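Water-soluble chlorophyll protein (Brassicaceae, PDB 5HPZ) binds chlorophyll as a water-soluble tetramer of Kunitz-inhibitor-like chains and probably tunes the pigment's spectrum by deforming its ring. Local coordinates at residues W97-S102 / L137-G142. Numbering follows the deposited sequence.
Sequences WAVDVS and LTTSSG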
ATOM      1  N   TRP A  97     -21.345   2.339 -11.109  1.00 27.59           N
ATOM      2  CA  TRP A  97     -20.563   3.337 -11.813  1.00 28.03           C
ATOM      3  C   TRP A  97     -21.286   4.628 -11.717  1.00 32.28           C
ATOM      4  O   TRP A  97     -22.527   4.664 -11.706  1.00 34.16           O
ATOM      5  CB  TRP A  97     -20.386   2.986 -13.292  1.00 27.32           C
ATOM      6  CG  TRP A  97     -19.587   1.740 -13.612  1.00 26.15           C
ATOM      7  CD1 TRP A  97     -19.332   0.674 -12.819  1.00 25.50           C
ATOM      8  CD2 TRP A  97     -18.879   1.506 -14.823  1.00 27.57           C
ATOM      9  NE1 TRP A  97     -18.557  -0.247 -13.495  1.00 26.86           N
ATOM     10  CE2 TRP A  97     -18.248   0.259 -14.716  1.00 27.03           C
ATOM     11  CE3 TRP A  97     -18.743   2.229 -16.002  1.00 26.46           C
ATOM     12  CZ2 TRP A  97     -17.456  -0.271 -15.744  1.00 31.21           C
ATOM     13  CZ3 TRP A  97     -17.985   1.717 -16.995  1.00 25.30           C
ATOM     14  CH2 TRP A  97     -17.349   0.498 -16.881  1.00 26.87           C
ATOM     15  N   ALA A  98     -20.515   5.707 -11.668  1.00 31.10           N
ATOM     16  CA  ALA A  98     -21.058   6.999 -11.585  1.00 30.48           C
ATOM     17  C   ALA A  98     -20.000   7.997 -12.017  1.00 31.50           C
ATOM     18  O   ALA A  98     -18.827   7.714 -11.971  1.00 28.43           O
ATOM     19  CB  ALA A  98     -21.485   7.245 -10.170  1.00 33.85           C
ATOM     20  N   VAL A  99     -20.409   9.175 -12.421  1.00 30.29           N
ATOM     21  CA  VAL A  99     -19.481  10.201 -12.827  1.00 32.81           C
ATOM     22  C   VAL A  99     -19.178  11.015 -11.603  1.00 32.47           C
ATOM     23  O   VAL A  99     -20.101  11.422 -10.927  1.00 33.41           O
ATOM     24  CB  VAL A  99     -20.102  11.165 -13.864  1.00 35.89           C
ATOM     25  CG1 VAL A  99     -19.228  12.387 -14.092  1.00 39.17           C
ATOM     26  CG2 VAL A  99     -20.345  10.452 -15.174  1.00 36.88           C
ATOM     27  N   ASP A 100     -17.899  11.275 -11.310  1.00 30.83           N
ATOM     28  CA  ASP A 100     -17.497  12.068 -10.121  1.00 30.46           C
ATOM     29  C   ASP A 100     -18.219  13.438 -10.213  1.00 36.09           C
ATOM     30  O   ASP A 100     -17.987  14.168 -11.155  1.00 31.09           O
ATOM     31  CB  ASP A 100     -15.968  12.238 -10.111  1.00 30.70           C
ATOM     32  CG  ASP A 100     -15.415  12.994  -8.893  1.00 32.69           C
ATOM     33  OD1 ASP A 100     -16.120  13.263  -7.880  1.00 31.86           O
ATOM     34  OD2 ASP A 100     -14.209  13.324  -8.987  1.00 32.43           O
ATOM     35  N   VAL A 101     -19.100  13.759  -9.253  1.00 39.08           N
ATOM     36  CA  VAL A 101     -19.651  15.125  -9.155  1.00 40.07           C
ATOM     37  C   VAL A 101     -19.278  15.825  -7.842  1.00 42.14           C
ATOM     38  O   VAL A 101     -19.900  16.797  -7.457  1.00 41.66           O
ATOM     39  CB  VAL A 101     -21.174  15.142  -9.379  1.00 38.57           C
ATOM     40  CG1 VAL A 101     -21.518  14.600 -10.768  1.00 38.04           C
ATOM     41  CG2 VAL A 101     -21.885  14.367  -8.258  1.00 38.07           C
ATOM     42  N   SER A 102     -18.220  15.364  -7.199  1.00 37.86           N
ATOM     43  CA  SER A 102     -17.743  15.946  -5.969  1.00 37.85           C
ATOM     44  C   SER A 102     -17.151  17.309  -6.217  1.00 42.22           C
ATOM     45  O   SER A 102     -16.866  17.685  -7.355  1.00 36.45           O
ATOM     46  CB  SER A 102     -16.686  15.030  -5.326  1.00 41.01           C
ATOM     47  OG  SER A 102     -15.449  15.137  -6.016  1.00 43.35           O
ATOM     48  N   LEU A 137     -19.833   3.952 -24.424  1.00 26.42           N
ATOM     49  CA  LEU A 137     -20.708   4.315 -23.299  1.00 27.94           C
ATOM     50  C   LEU A 137     -20.767   5.794 -23.152  1.00 28.84           C
ATOM     51  O   LEU A 137     -19.739   6.460 -23.279  1.00 31.66           O
ATOM     52  CB  LEU A 137     -20.153   3.745 -22.034  1.00 28.41           C
ATOM     53  CG  LEU A 137     -19.826   2.252 -22.043  1.00 33.02           C
ATOM     54  CD1 LEU A 137     -19.022   1.972 -20.788  1.00 32.49           C
ATOM     55  CD2 LEU A 137     -21.122   1.479 -22.072  1.00 33.09           C
ATOM     56  N   THR A 138     -21.963   6.323 -22.935  1.00 32.37           N
ATOM     57  CA  THR A 138     -22.128   7.741 -22.699  1.00 33.24           C
ATOM     58  C   THR A 138     -22.820   7.996 -21.368  1.00 31.45           C
ATOM     59  O   THR A 138     -23.376   7.082 -20.739  1.00 36.73           O
ATOM     60  CB  THR A 138     -22.962   8.481 -23.799  1.00 36.69           C
ATOM     61  OG1 THR A 138     -24.314   8.048 -23.730  1.00 36.59           O
ATOM     62  CG2 THR A 138     -22.458   8.276 -25.213  1.00 37.61           C
ATOM     63  N   THR A 139     -22.721   9.246 -20.945  1.00 33.69           N
ATOM     64  CA  THR A 139     -23.321   9.801 -19.728  1.00 37.52           C
ATOM     65  C   THR A 139     -23.733  11.223 -20.042  1.00 41.93           C
ATOM     66  O   THR A 139     -23.260  11.829 -21.028  1.00 41.00           O
ATOM     67  CB  THR A 139     -22.314   9.982 -18.555  1.00 37.21           C
ATOM     68  OG1 THR A 139     -21.355  11.011 -18.879  1.00 35.13           O
ATOM     69  CG2 THR A 139     -21.576   8.693 -18.288  1.00 37.12           C
ATOM     70  N   SER A 140     -24.516  11.819 -19.156  1.00 39.18           N
ATOM     71  CA  SER A 140     -24.887  13.202 -19.378  1.00 37.81           C
ATOM     72  C   SER A 140     -23.691  14.133 -19.174  1.00 40.92           C
ATOM     73  O   SER A 140     -23.742  15.310 -19.532  1.00 41.43           O
ATOM     74  CB  SER A 140     -26.007  13.570 -18.447  1.00 41.25           C
ATOM     75  OG  SER A 140     -25.602  13.462 -17.088  1.00 38.96           O
ATOM     76  N   SER A 141     -22.583  13.650 -18.611  1.00 40.95           N
ATOM     77  CA  SER A 141     -21.381  14.526 -18.584  1.00 41.26           C
ATOM     78  C   SER A 141     -20.429  14.311 -19.775  1.00 41.12           C
ATOM     79  O   SER A 141     -19.360  14.878 -19.803  1.00 39.15           O
ATOM     80  CB  SER A 141     -20.606  14.387 -17.265  1.00 42.21           C
ATOM     81  OG  SER A 141     -21.488  14.123 -16.185  1.00 43.38           O
ATOM     82  N   GLY A 142     -20.793  13.494 -20.745  1.00 39.49           N
ATOM     83  CA  GLY A 142     -19.853  13.210 -21.819  1.00 38.06           C
ATOM     84  C   GLY A 142     -19.735  11.731 -22.047  1.00 37.50           C
ATOM     85  O   GLY A 142     -20.281  10.919 -21.317  1.00 40.26           O
TER
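Val99 spreads its two methyl groups over the hairpin turn that follows strand 135-139, one reaching Ser141 and the other Thr139. Both segments belong to the beta-trefoil fold of the Kunitz inhibitor family, and the contact sets the short strand 97-99 against the end of the hairpin formed by strands 135-139 and 142-148. A chi1 of 169° turns CG1 away from the backbone N of Val99 and brings this methyl to 3.5 Å from Ser141 OG, while Val99 CG2 lies 3.8 Å from Thr139 CG2, the two side chains meeting at a slant. Deeper in the core, Trp97 presents the benzo end of its indole to Leu137, Trp97 CZ3 lying 3.9 Å from Leu137 CD1 with the side chains roughly perpendicular. Phe82, Phe124 and Leu157 also pack on the indole, and Ile126 and Val144 on Leu137, so this end of the contact is built largely from apolar side chains; a bound 13'2-hydroxyl-chlorophyll a lies about 11 Å from the Trp97 side chain. The methyl of Thr139 touches Val99 CG2, whereas its hydroxyl also serves the type I turn from Thr139 to Gly142, donating to Gly142 O and weakly accepting from Ser141 N. A valine in its place would probably keep much of the apolar contact but lose both hydroxyl bonds, leaving the turn to its backbone bonds. Gly142, with phi at 130°, adopts backbone angles at which a CB would collide with the carbonyl O of Ser141. Its own O accepts twice, from Thr139 N at 3.0 Å and, in the carbonyl plane on a lone pair, from Thr139 OG1 at 2.7 Å.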